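Local coordinates for protein FMN-dependent nitronate monooxygenase (Shewanella oneidensis, PDB 5LSM) that probably uses its bound FMN and molecular oxygen to oxidise the toxic nitronate propionate 3-nitronate to 3-oxopropanoate, nitrate and nitrite, at residues F133-E138 with A161-A166; K150-A155 with A169-A174; S250-E255 with D318-W323; R277-R282 with L322-N327. All blocks are in the same frame, centred on the assembly; numbering follows the deposited sequence.

Contact 1. Residues F133-E138 with A161-A166; sequences FGLPDE and ALWLEA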
# COMPACT_ATOMS: atom_id res chain seq x y z
N PHE A 133 -18.82 0.58 -3.38
CA PHE A 133 -18.90 0.02 -4.73
C PHE A 133 -19.63 0.96 -5.70
O PHE A 133 -20.47 0.52 -6.47
CB PHE A 133 -19.58 -1.38 -4.76
CG PHE A 133 -19.17 -2.29 -3.64
CD1 PHE A 133 -17.84 -2.58 -3.41
CD2 PHE A 133 -20.12 -2.87 -2.82
CE1 PHE A 133 -17.46 -3.40 -2.35
CE2 PHE A 133 -19.75 -3.66 -1.74
CZ PHE A 133 -18.42 -3.95 -1.53
N GLY A 134 -19.28 2.24 -5.68
CA GLY A 134 -19.77 3.22 -6.67
C GLY A 134 -21.01 4.00 -6.23
O GLY A 134 -21.08 4.51 -5.13
N LEU A 135 -21.97 4.12 -7.13
CA LEU A 135 -23.16 4.89 -6.87
C LEU A 135 -24.39 4.18 -7.41
O LEU A 135 -24.30 3.43 -8.38
CB LEU A 135 -23.05 6.26 -7.53
CG LEU A 135 -21.98 7.20 -6.96
CD1 LEU A 135 -21.82 8.41 -7.87
CD2 LEU A 135 -22.35 7.63 -5.54
N PRO A 136 -25.55 4.45 -6.82
CA PRO A 136 -26.82 3.99 -7.40
C PRO A 136 -27.26 4.77 -8.67
O PRO A 136 -26.58 5.74 -9.09
CB PRO A 136 -27.81 4.20 -6.26
CG PRO A 136 -27.24 5.32 -5.45
CD PRO A 136 -25.75 5.28 -5.61
N ASP A 137 -28.36 4.34 -9.30
CA ASP A 137 -28.90 4.99 -10.53
C ASP A 137 -29.21 6.46 -10.30
O ASP A 137 -29.51 6.87 -9.18
CB ASP A 137 -30.18 4.29 -11.01
N GLU A 138 -29.21 7.25 -11.37
CA GLU A 138 -29.36 8.69 -11.23
C GLU A 138 -30.61 9.10 -10.45
O GLU A 138 -30.56 10.04 -9.63
CB GLU A 138 -29.30 9.41 -12.59
CG GLU A 138 -28.69 10.81 -12.48
CD GLU A 138 -29.25 11.78 -13.51
OE1 GLU A 138 -29.18 11.46 -14.71
OE2 GLU A 138 -29.72 12.86 -13.11
N ALA A 161 -12.33 8.04 -8.99
CA ALA A 161 -12.60 9.34 -8.40
C ALA A 161 -13.23 10.30 -9.43
O ALA A 161 -14.14 11.07 -9.12
CB ALA A 161 -11.32 9.93 -7.83
N LEU A 162 -12.76 10.23 -10.68
CA LEU A 162 -13.28 11.08 -11.73
C LEU A 162 -14.69 10.66 -12.11
O LEU A 162 -15.51 11.50 -12.50
CB LEU A 162 -12.36 11.03 -12.95
CG LEU A 162 -11.03 11.76 -12.77
CD1 LEU A 162 -9.98 11.26 -13.76
CD2 LEU A 162 -11.22 13.25 -12.92
N TRP A 163 -14.96 9.37 -12.03
CA TRP A 163 -16.29 8.85 -12.31
C TRP A 163 -17.27 9.36 -11.26
O TRP A 163 -18.37 9.74 -11.59
CB TRP A 163 -16.30 7.33 -12.33
CG TRP A 163 -17.63 6.75 -12.77
CD1 TRP A 163 -18.05 6.59 -14.05
CD2 TRP A 163 -18.69 6.28 -11.93
NE1 TRP A 163 -19.30 6.04 -14.06
CE2 TRP A 163 -19.72 5.83 -12.78
CE3 TRP A 163 -18.88 6.21 -10.55
CZ2 TRP A 163 -20.90 5.29 -12.30
CZ3 TRP A 163 -20.06 5.66 -10.07
CH2 TRP A 163 -21.06 5.22 -10.94
N LEU A 164 -16.84 9.35 -10.00
CA LEU A 164 -17.68 9.81 -8.91
C LEU A 164 -17.97 11.32 -8.97
O LEU A 164 -19.10 11.76 -8.76
CB LEU A 164 -17.05 9.44 -7.58
CG LEU A 164 -16.96 7.94 -7.33
CD1 LEU A 164 -16.10 7.64 -6.11
CD2 LEU A 164 -18.35 7.36 -7.15
N GLU A 165 -16.95 12.12 -9.27
CA GLU A 165 -17.14 13.55 -9.44
C GLU A 165 -18.14 13.82 -10.54
O GLU A 165 -19.12 14.55 -10.35
CB GLU A 165 -15.82 14.21 -9.78
CG GLU A 165 -15.86 15.72 -9.68
CD GLU A 165 -14.50 16.33 -9.97
OE1 GLU A 165 -13.87 15.90 -10.96
OE2 GLU A 165 -14.06 17.21 -9.19
N ALA A 166 -17.94 13.14 -11.67
CA ALA A 166 -18.75 13.34 -12.88
C ALA A 166 -20.22 12.99 -12.64
O ALA A 166 -21.09 13.56 -13.26
CB ALA A 166 -18.18 12.49 -14.01

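Contact 2. Residues K150-A155 with A169-A174; sequences KVISTA and ADAIIA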
# COMPACT_ATOMS: atom_id res chain seq x y z
N LYS A 150 -25.85 15.21 1.60
CA LYS A 150 -24.64 15.15 0.80
C LYS A 150 -24.37 13.71 0.49
O LYS A 150 -24.60 12.83 1.33
CB LYS A 150 -23.45 15.73 1.56
CG LYS A 150 -23.66 17.13 2.08
CD LYS A 150 -23.89 18.11 0.94
CE LYS A 150 -24.30 19.48 1.48
NZ LYS A 150 -25.57 19.38 2.26
N VAL A 151 -23.85 13.46 -0.69
CA VAL A 151 -23.54 12.10 -1.12
C VAL A 151 -22.04 11.93 -1.27
O VAL A 151 -21.39 12.70 -2.00
CB VAL A 151 -24.23 11.78 -2.44
CG1 VAL A 151 -23.69 10.49 -3.04
CG2 VAL A 151 -25.73 11.67 -2.24
N ILE A 152 -21.50 10.90 -0.62
CA ILE A 152 -20.10 10.51 -0.78
C ILE A 152 -19.95 9.03 -1.17
O ILE A 152 -20.84 8.21 -0.91
CB ILE A 152 -19.29 10.78 0.50
CG1 ILE A 152 -19.75 9.88 1.63
CG2 ILE A 152 -19.42 12.23 0.91
CD1 ILE A 152 -18.90 10.02 2.87
N SER A 153 -18.81 8.69 -1.80
CA SER A 153 -18.53 7.31 -2.20
C SER A 153 -17.04 7.04 -2.24
O SER A 153 -16.23 7.97 -2.13
CB SER A 153 -19.13 6.99 -3.56
OG SER A 153 -18.78 5.66 -3.96
N THR A 154 -16.68 5.77 -2.35
CA THR A 154 -15.29 5.36 -2.21
C THR A 154 -14.62 5.23 -3.60
O THR A 154 -15.20 4.70 -4.53
CB THR A 154 -15.17 4.06 -1.36
OG1 THR A 154 -15.29 4.37 0.04
CG2 THR A 154 -13.83 3.39 -1.58
N ALA A 155 -13.43 5.80 -3.74
CA ALA A 155 -12.60 5.62 -4.93
C ALA A 155 -11.33 4.90 -4.53
O ALA A 155 -10.68 5.30 -3.55
CB ALA A 155 -12.24 6.96 -5.52
N ALA A 169 -20.99 13.27 -7.03
CA ALA A 169 -20.60 13.06 -5.64
C ALA A 169 -20.22 14.39 -5.02
O ALA A 169 -19.77 15.28 -5.72
CB ALA A 169 -19.46 12.07 -5.52
N ASP A 170 -20.49 14.56 -3.73
CA ASP A 170 -20.15 15.79 -3.05
C ASP A 170 -18.74 15.71 -2.49
O ASP A 170 -18.09 16.73 -2.31
CB ASP A 170 -21.18 16.10 -1.96
CG ASP A 170 -22.54 16.52 -2.53
OD1 ASP A 170 -22.61 17.66 -3.06
OD2 ASP A 170 -23.51 15.71 -2.50
N ALA A 171 -18.30 14.48 -2.20
CA ALA A 171 -16.93 14.21 -1.75
C ALA A 171 -16.56 12.78 -2.11
O ALA A 171 -17.44 11.93 -2.28
CB ALA A 171 -16.80 14.41 -0.25
N ILE A 172 -15.26 12.52 -2.11
CA ILE A 172 -14.69 11.24 -2.49
C ILE A 172 -13.94 10.67 -1.31
O ILE A 172 -13.09 11.35 -0.74
CB ILE A 172 -13.67 11.43 -3.63
CG1 ILE A 172 -14.38 11.95 -4.87
CG2 ILE A 172 -12.94 10.12 -3.96
CD1 ILE A 172 -13.44 12.24 -6.02
N ILE A 173 -14.19 9.40 -0.97
CA ILE A 173 -13.35 8.71 0.02
C ILE A 173 -12.24 7.97 -0.73
O ILE A 173 -12.50 7.03 -1.48
CB ILE A 173 -14.16 7.70 0.87
CG1 ILE A 173 -15.34 8.37 1.58
CG2 ILE A 173 -13.25 7.07 1.92
CD1 ILE A 173 -16.46 7.40 1.92
N ALA A 174 -10.99 8.40 -0.54
CA ALA A 174 -9.84 7.72 -1.12
C ALA A 174 -9.37 6.61 -0.20
O ALA A 174 -8.68 6.91 0.78
CB ALA A 174 -8.71 8.73 -1.31

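Contact 3. Residues S250-E255 with D318-W323; sequences SAIHRE and DFSPLW. With FMN (flavin mononucleotide), chain I.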
# COMPACT_ATOMS: atom_id res chain seq x y z
N SER A 250 -16.81 -8.65 18.21
CA SER A 250 -16.83 -9.89 18.97
C SER A 250 -15.55 -10.14 19.77
O SER A 250 -14.47 -9.64 19.42
CB SER A 250 -17.10 -11.08 18.05
OG SER A 250 -16.08 -11.22 17.06
N ALA A 251 -15.69 -10.92 20.83
CA ALA A 251 -14.58 -11.24 21.72
C ALA A 251 -13.43 -11.84 20.95
O ALA A 251 -12.28 -11.53 21.20
CB ALA A 251 -15.05 -12.21 22.80
N ILE A 252 -13.75 -12.70 20.00
CA ILE A 252 -12.75 -13.42 19.25
C ILE A 252 -12.07 -12.49 18.23
O ILE A 252 -10.85 -12.51 18.10
CB ILE A 252 -13.36 -14.67 18.59
CG1 ILE A 252 -12.34 -15.80 18.56
CG2 ILE A 252 -13.91 -14.39 17.19
CD1 ILE A 252 -12.91 -17.11 18.09
N HIS A 253 -12.85 -11.61 17.61
CA HIS A 253 -12.32 -10.52 16.77
C HIS A 253 -11.48 -9.53 17.60
O HIS A 253 -10.37 -9.21 17.24
CB HIS A 253 -13.47 -9.79 16.08
CG HIS A 253 -13.07 -8.99 14.88
ND1 HIS A 253 -11.76 -8.64 14.61
CD2 HIS A 253 -13.81 -8.40 13.91
CE1 HIS A 253 -11.71 -7.91 13.51
NE2 HIS A 253 -12.95 -7.73 13.09
N ARG A 254 -11.98 -9.12 18.76
CA ARG A 254 -11.18 -8.30 19.71
C ARG A 254 -9.82 -8.93 20.09
O ARG A 254 -8.81 -8.22 20.25
CB ARG A 254 -11.99 -8.04 20.98
CG ARG A 254 -13.13 -7.06 20.80
CD ARG A 254 -13.96 -6.91 22.07
NE ARG A 254 -14.86 -5.76 21.99
CZ ARG A 254 -14.51 -4.50 22.26
NH1 ARG A 254 -13.28 -4.20 22.67
NH2 ARG A 254 -15.41 -3.53 22.12
N GLU A 255 -9.81 -10.25 20.27
CA GLU A 255 -8.61 -10.96 20.72
C GLU A 255 -7.57 -11.02 19.61
O GLU A 255 -6.37 -10.93 19.86
CB GLU A 255 -8.99 -12.39 21.13
CG GLU A 255 -7.82 -13.20 21.69
CD GLU A 255 -8.20 -14.01 22.93
OE1 GLU A 255 -9.36 -13.91 23.39
OE2 GLU A 255 -7.32 -14.73 23.45
N ASP A 318 -10.34 -19.36 13.14
CA ASP A 318 -9.86 -19.93 11.87
C ASP A 318 -10.77 -19.67 10.67
O ASP A 318 -10.32 -19.70 9.54
CB ASP A 318 -9.63 -21.46 12.01
CG ASP A 318 -8.52 -21.83 13.03
OD1 ASP A 318 -8.08 -20.94 13.79
OD2 ASP A 318 -8.13 -23.02 13.11
N PHE A 319 -12.06 -19.44 10.91
CA PHE A 319 -13.00 -19.25 9.80
C PHE A 319 -13.77 -17.93 9.92
O PHE A 319 -14.90 -17.82 9.48
CB PHE A 319 -13.96 -20.45 9.70
CG PHE A 319 -13.28 -21.71 9.25
CD1 PHE A 319 -13.17 -22.01 7.90
CD2 PHE A 319 -12.66 -22.54 10.16
CE1 PHE A 319 -12.49 -23.14 7.48
CE2 PHE A 319 -11.97 -23.67 9.75
CZ PHE A 319 -11.89 -23.97 8.41
N SER A 320 -13.13 -16.92 10.52
CA SER A 320 -13.79 -15.64 10.75
C SER A 320 -13.27 -14.56 9.77
O SER A 320 -12.08 -14.52 9.47
CB SER A 320 -13.57 -15.18 12.18
OG SER A 320 -14.19 -16.06 13.11
N PRO A 321 -14.17 -13.69 9.28
CA PRO A 321 -13.76 -12.46 8.62
C PRO A 321 -13.28 -11.41 9.63
O PRO A 321 -14.09 -10.72 10.25
CB PRO A 321 -15.03 -12.01 7.91
CG PRO A 321 -16.12 -12.48 8.81
CD PRO A 321 -15.64 -13.81 9.33
N LEU A 322 -11.97 -11.32 9.81
CA LEU A 322 -11.40 -10.50 10.84
C LEU A 322 -10.94 -9.19 10.21
O LEU A 322 -9.76 -8.94 10.04
CB LEU A 322 -10.21 -11.23 11.46
CG LEU A 322 -10.48 -12.54 12.19
CD1 LEU A 322 -9.16 -13.25 12.45
CD2 LEU A 322 -11.20 -12.27 13.50
N TRP A 323 -11.90 -8.39 9.78
CA TRP A 323 -11.59 -7.20 9.04
C TRP A 323 -10.73 -6.23 9.88
O TRP A 323 -11.00 -6.03 11.05
CB TRP A 323 -12.88 -6.51 8.63
CG TRP A 323 -13.72 -7.20 7.56
CD1 TRP A 323 -14.97 -6.84 7.20
CD2 TRP A 323 -13.37 -8.32 6.71
NE1 TRP A 323 -15.44 -7.65 6.19
CE2 TRP A 323 -14.50 -8.59 5.90
CE3 TRP A 323 -12.26 -9.17 6.61
CZ2 TRP A 323 -14.52 -9.63 4.96
CZ3 TRP A 323 -12.28 -10.19 5.67
CH2 TRP A 323 -13.40 -10.40 4.84
N1 FMN I . -16.97 0.54 4.30
C2 FMN I . -18.26 0.66 3.86
O2 FMN I . -18.52 1.47 2.93
N3 FMN I . -19.27 -0.08 4.37
C4 FMN I . -19.06 -0.97 5.35
O4 FMN I . -19.99 -1.66 5.82
C4A FMN I . -17.69 -1.16 5.86
N5 FMN I . -17.44 -2.01 6.86
C5A FMN I . -16.21 -2.14 7.38
C6 FMN I . -16.04 -3.03 8.43
C7 FMN I . -14.80 -3.20 9.02
C7M FMN I . -14.67 -4.20 10.14
C8 FMN I . -13.64 -2.41 8.51
C8M FMN I . -12.28 -2.61 9.15
C9 FMN I . -13.80 -1.52 7.45
C9A FMN I . -15.06 -1.34 6.85
N10 FMN I . -15.31 -0.41 5.79
C10 FMN I . -16.62 -0.32 5.28
C1' FMN I . -14.25 0.40 5.17
C2' FMN I . -14.05 1.71 5.90
O2' FMN I . -15.06 2.64 5.48
C3' FMN I . -12.65 2.30 5.62
O3' FMN I . -12.39 2.24 4.21
C4' FMN I . -11.51 1.56 6.32
O4' FMN I . -11.86 1.08 7.62
C5' FMN I . -10.32 2.50 6.40
O5' FMN I . -9.15 1.83 6.87
P FMN I . -8.82 1.59 8.42
O1P FMN I . -9.36 2.77 9.20
O2P FMN I . -7.31 1.50 8.42
O3P FMN I . -9.53 0.32 8.70

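Contact 4. Residues R277-R282 with L322-N327; sequences RGIVNR and LWCGQN. With FMN (flavin mononucleotide), chain I.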
# COMPACT_ATOMS: atom_id res chain seq x y z
N ARG A 277 -9.84 -6.91 3.27
CA ARG A 277 -8.63 -7.06 4.08
C ARG A 277 -8.98 -7.51 5.49
O ARG A 277 -9.75 -6.85 6.20
CB ARG A 277 -7.81 -5.76 4.14
CG ARG A 277 -6.51 -5.88 4.94
CD ARG A 277 -5.69 -4.57 4.97
NE ARG A 277 -5.15 -4.25 3.64
CZ ARG A 277 -4.14 -4.89 3.04
NH1 ARG A 277 -3.47 -5.84 3.67
NH2 ARG A 277 -3.81 -4.57 1.81
N GLY A 278 -8.37 -8.62 5.92
CA GLY A 278 -8.57 -9.11 7.27
C GLY A 278 -7.34 -9.81 7.81
O GLY A 278 -6.51 -10.25 7.06
N ILE A 279 -7.24 -9.89 9.14
CA ILE A 279 -6.17 -10.63 9.77
C ILE A 279 -6.09 -12.04 9.18
O ILE A 279 -7.12 -12.64 8.88
CB ILE A 279 -6.36 -10.71 11.29
CG1 ILE A 279 -6.28 -9.31 11.90
CG2 ILE A 279 -5.29 -11.59 11.91
CD1 ILE A 279 -6.94 -9.18 13.24
N VAL A 280 -4.87 -12.51 8.90
CA VAL A 280 -4.67 -13.76 8.15
C VAL A 280 -4.95 -14.93 9.07
O VAL A 280 -4.42 -14.97 10.18
CB VAL A 280 -3.23 -13.88 7.58
CG1 VAL A 280 -2.91 -15.32 7.16
CG2 VAL A 280 -3.04 -12.94 6.39
N ASN A 281 -5.83 -15.83 8.62
CA ASN A 281 -6.17 -17.02 9.39
C ASN A 281 -5.99 -18.32 8.58
O ASN A 281 -5.49 -18.29 7.44
CB ASN A 281 -7.59 -16.91 9.98
CG ASN A 281 -8.68 -16.60 8.94
OD1 ASN A 281 -8.61 -17.00 7.81
ND2 ASN A 281 -9.72 -15.94 9.38
N ARG A 282 -6.29 -19.46 9.20
CA ARG A 282 -6.04 -20.77 8.59
C ARG A 282 -6.76 -20.88 7.25
O ARG A 282 -6.19 -21.33 6.25
CB ARG A 282 -6.51 -21.90 9.53
CG ARG A 282 -6.37 -23.32 8.97
CD ARG A 282 -7.11 -24.32 9.86
NE ARG A 282 -7.27 -25.63 9.24
CZ ARG A 282 -8.14 -26.56 9.66
NH1 ARG A 282 -8.92 -26.32 10.71
NH2 ARG A 282 -8.25 -27.72 9.01
N LEU A 322 -11.97 -11.32 9.81
CA LEU A 322 -11.40 -10.50 10.84
C LEU A 322 -10.94 -9.19 10.21
O LEU A 322 -9.76 -8.94 10.04
CB LEU A 322 -10.21 -11.23 11.46
CG LEU A 322 -10.48 -12.54 12.19
CD1 LEU A 322 -9.16 -13.25 12.45
CD2 LEU A 322 -11.20 -12.27 13.50
N TRP A 323 -11.90 -8.39 9.78
CA TRP A 323 -11.59 -7.20 9.04
C TRP A 323 -10.73 -6.23 9.88
O TRP A 323 -11.00 -6.03 11.05
CB TRP A 323 -12.88 -6.51 8.63
CG TRP A 323 -13.72 -7.20 7.56
CD1 TRP A 323 -14.97 -6.84 7.20
CD2 TRP A 323 -13.37 -8.32 6.71
NE1 TRP A 323 -15.44 -7.65 6.19
CE2 TRP A 323 -14.50 -8.59 5.90
CE3 TRP A 323 -12.26 -9.17 6.61
CZ2 TRP A 323 -14.52 -9.63 4.96
CZ3 TRP A 323 -12.28 -10.19 5.67
CH2 TRP A 323 -13.40 -10.40 4.84
N CYS A 324 -9.66 -5.69 9.27
CA CYS A 324 -8.59 -4.97 9.98
C CYS A 324 -7.61 -4.42 8.94
O CYS A 324 -7.33 -5.07 7.96
CB CYS A 324 -7.84 -5.89 10.97
SG CYS A 324 -6.46 -5.11 11.88
N GLY A 325 -7.19 -3.18 9.13
CA GLY A 325 -6.26 -2.54 8.22
C GLY A 325 -4.84 -2.90 8.57
O GLY A 325 -4.60 -3.71 9.44
N GLN A 326 -3.89 -2.28 7.90
CA GLN A 326 -2.50 -2.66 8.05
C GLN A 326 -1.82 -1.97 9.22
O GLN A 326 -0.62 -2.17 9.44
CB GLN A 326 -1.72 -2.34 6.78
CG GLN A 326 -1.97 -3.31 5.65
CD GLN A 326 -1.00 -3.09 4.49
OE1 GLN A 326 -0.68 -1.96 4.12
NE2 GLN A 326 -0.51 -4.19 3.94
N ASN A 327 -2.57 -1.20 9.98
CA ASN A 327 -2.06 -0.59 11.21
C ASN A 327 -3.07 -0.78 12.32
O ASN A 327 -4.06 -0.06 12.39
CB ASN A 327 -1.77 0.91 10.99
CG ASN A 327 -0.87 1.50 12.06
OD1 ASN A 327 -0.71 0.93 13.14
ND2 ASN A 327 -0.25 2.62 11.76
N1 FMN I . -16.97 0.54 4.30
C2 FMN I . -18.26 0.66 3.86
O2 FMN I . -18.52 1.47 2.93
N3 FMN I . -19.27 -0.08 4.37
C4 FMN I . -19.06 -0.97 5.35
O4 FMN I . -19.99 -1.66 5.82
C4A FMN I . -17.69 -1.16 5.86
N5 FMN I . -17.44 -2.01 6.86
C5A FMN I . -16.21 -2.14 7.38
C6 FMN I . -16.04 -3.03 8.43
C7 FMN I . -14.80 -3.20 9.02
C7M FMN I . -14.67 -4.20 10.14
C8 FMN I . -13.64 -2.41 8.51
C8M FMN I . -12.28 -2.61 9.15
C9 FMN I . -13.80 -1.52 7.45
C9A FMN I . -15.06 -1.34 6.85
N10 FMN I . -15.31 -0.41 5.79
C10 FMN I . -16.62 -0.32 5.28
C1' FMN I . -14.25 0.40 5.17
C2' FMN I . -14.05 1.71 5.90
O2' FMN I . -15.06 2.64 5.48
C3' FMN I . -12.65 2.30 5.62
O3' FMN I . -12.39 2.24 4.21
C4' FMN I . -11.51 1.56 6.32
O4' FMN I . -11.86 1.08 7.62
C5' FMN I . -10.32 2.50 6.40
O5' FMN I . -9.15 1.83 6.87
P FMN I . -8.82 1.59 8.42
O1P FMN I . -9.36 2.77 9.20
O2P FMN I . -7.31 1.50 8.42
O3P FMN I . -9.53 0.32 8.70

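Contact 1. Residues F133-E138 with A161-A166
L135 meets two neighbours on helix 158-166 at once: its CG and CD1 meet L164, while its N and CB lie beside W163. On the tight side its CG lies 3.6 Å from CD2 of L164; both side chains have CG opposite the carbonyl carbon (chi1 -67° for L135), which sends them into the seam between loop and helix. Here the TIM-barrel helix lies over the loop that follows strand 128-132, and strand 150-155 closes the seam beneath through V151 and S153. The looser, partly exposed side belongs to W163. Its indole runs past L135 in the opposite direction and offers an edge to L135 N, which lies near the ring plane; CZ3 is also 3.9 Å from L135 CD1. G134 suits this bend, because at its backbone angles a CB would jam against the carbonyl O of F133. Its own carbonyl is bonded by the hydroxyl of S153. Trimming L135 to an alanine would probably open a gap beside L164 CD2 and remove the CD1 contact with W163. Between the two segments there is only packing, so the polar ties lie just outside, as from P136 O to R167 at the helix end.

Contact 2. Residues K150-A155 with A169-A174
D170 grips V151 twice. Its OD2 takes the V151 amide N at 2.9 Å in a nearly straight bond (174°), met on the anti side of the carboxylate, while D170 N donates to V151 O at 2.7 Å. The carboxylate thus stands in for a strand carbonyl just before the strand begins, and chi1 of -71°, which sets CG beside D170's own N, brings it there. With an alanine here, the V151 amide is likely to lose its carboxylate acceptor. Farther along, I173 N reaches S153 O and A155 N reaches I173 O, both at 2.7 Å. These are neighbouring parallel strands of a TIM barrel, joined by helix 158-166 in a beta-alpha-beta crossover. On one face, I152 CD1 rests 3.7 Å from I173 CD1, and I152 CG2 packs on the small A171; I173 also reaches I213 of the next strand. S153, A155 and I172 turn to the other face, where A161 and L164 of the crossover helix lie; the small S153 and A155 are consistent with close packing of that helix. At the C-terminal end, T154 OG1 sits against I173 CB (3.6 Å), and the T154 side chain comes within about 5 Å of the FMN, nearest atoms.

Contact 3. Residues S250-E255 with D318-W323
The imidazole of H253 carries L322 on one face, where the L322 CA stands 4.0 Å from the ring centroid in a CH-pi contact, and meets W323 O near its plane, at an edge, with CE1 3.2 Å from that oxygen. The W323 indole in turn has P321 CB on one face and the FMN methyl C7M at an edge. The arrangement is an N-capped helix start set against an irregular loop that leads into the flavin pocket. S250 provides the cap: its OG accepts H253 N at 3.3 Å, fixing the first turn from which the imidazole extends. H253 has CG opposite its backbone N (chi1 -161°), and this swings the ring off the helix and over the loop. A flat, partly polar ring suits this place, since one face can receive the CA-H of L322 while its edge meets the W323 carbonyl O. L322 slides past it in the opposite direction, its CD2 3.8 Å from H253 ND1. Away from the flavin the packing thins to I252 CG2 near S320 OG, a hydroxyl bonded to E312 of helix 301-313. The W323 side chain also comes within about 3 Å of a bound glycerol, nearest atoms, probably from the crystallisation liquor but consistent with a pocket beside the cofactor. At the dimethylbenzene end of the isoalloxazine, W323 CB comes to 3.3 Å from FMN C7M.

Contact 4. Residues R277-R282 with L322-N327
I279 N donates to L322 O at 2.8 Å, and C324 N returns a longer bond to R277 O at 3.3 Å. Together they form a single beta bridge between G278 and W323, by which the pocket loop is fastened to strand 276-279, the middle strand of a small antiparallel sheet. R277 O receives a second, weaker touch from the CA-H of W323. Where the backbones close up, glycine suits G278, since a CB would clash with L322 O and with CE3 of the W323 ring, whose edge lies beside the G278 CA. Beyond the bridge I279 packs on the loop with two carbons, CB at 3.9 Å from L322 CB and CG1 against C324 CB. N281 comes against L322 CD1 through ND2, while its OD1 caps M284 N at the start of helix 282-287.

The R277 side chain runs along C324 and G325. It is extended as far as CD, with CG opposite the backbone N (chi1 -178°), and then bends at chi3, so the aliphatic part passes C324 O and the guanidinium ends against Q326. NE and NH1 are bonded to L177 O and T265 OG1. The Q326 amide is turned 44° from the guanidinium plane, and the backbone O of Q326 bonds Q203 of the second subunit. G325 suits the cofactor, since a CB would clash with FMN O2P; its N bonds T239 OG1, which also holds the FMN. Over the guanidinium face, Q326 CG stands 3.4 Å above the plane of R277, 3.5 Å from NH1.

How the contacts relate
Contacts 1 and 2 belong to the barrel and interlock: helix 158-166 of contact 1 connects the two strands of contact 2, and their segments alternate along the chain. Contact 2 is buried and rests chiefly on backbone bonds, with a carboxylate bond at one end and apolar side chains on the face of I152 and I173; contact 1, farther out and partly buried, has only packing between its segments. Contacts 3 and 4 lie on the opposite side of the chain's centre and share L322 and W323, so one loop is held by a helix start and by a strand. Both touch FMN, but contact 3, partly buried, relies on ring packing, whereas contact 4 is buried, bridged through backbone and reaches the second subunit.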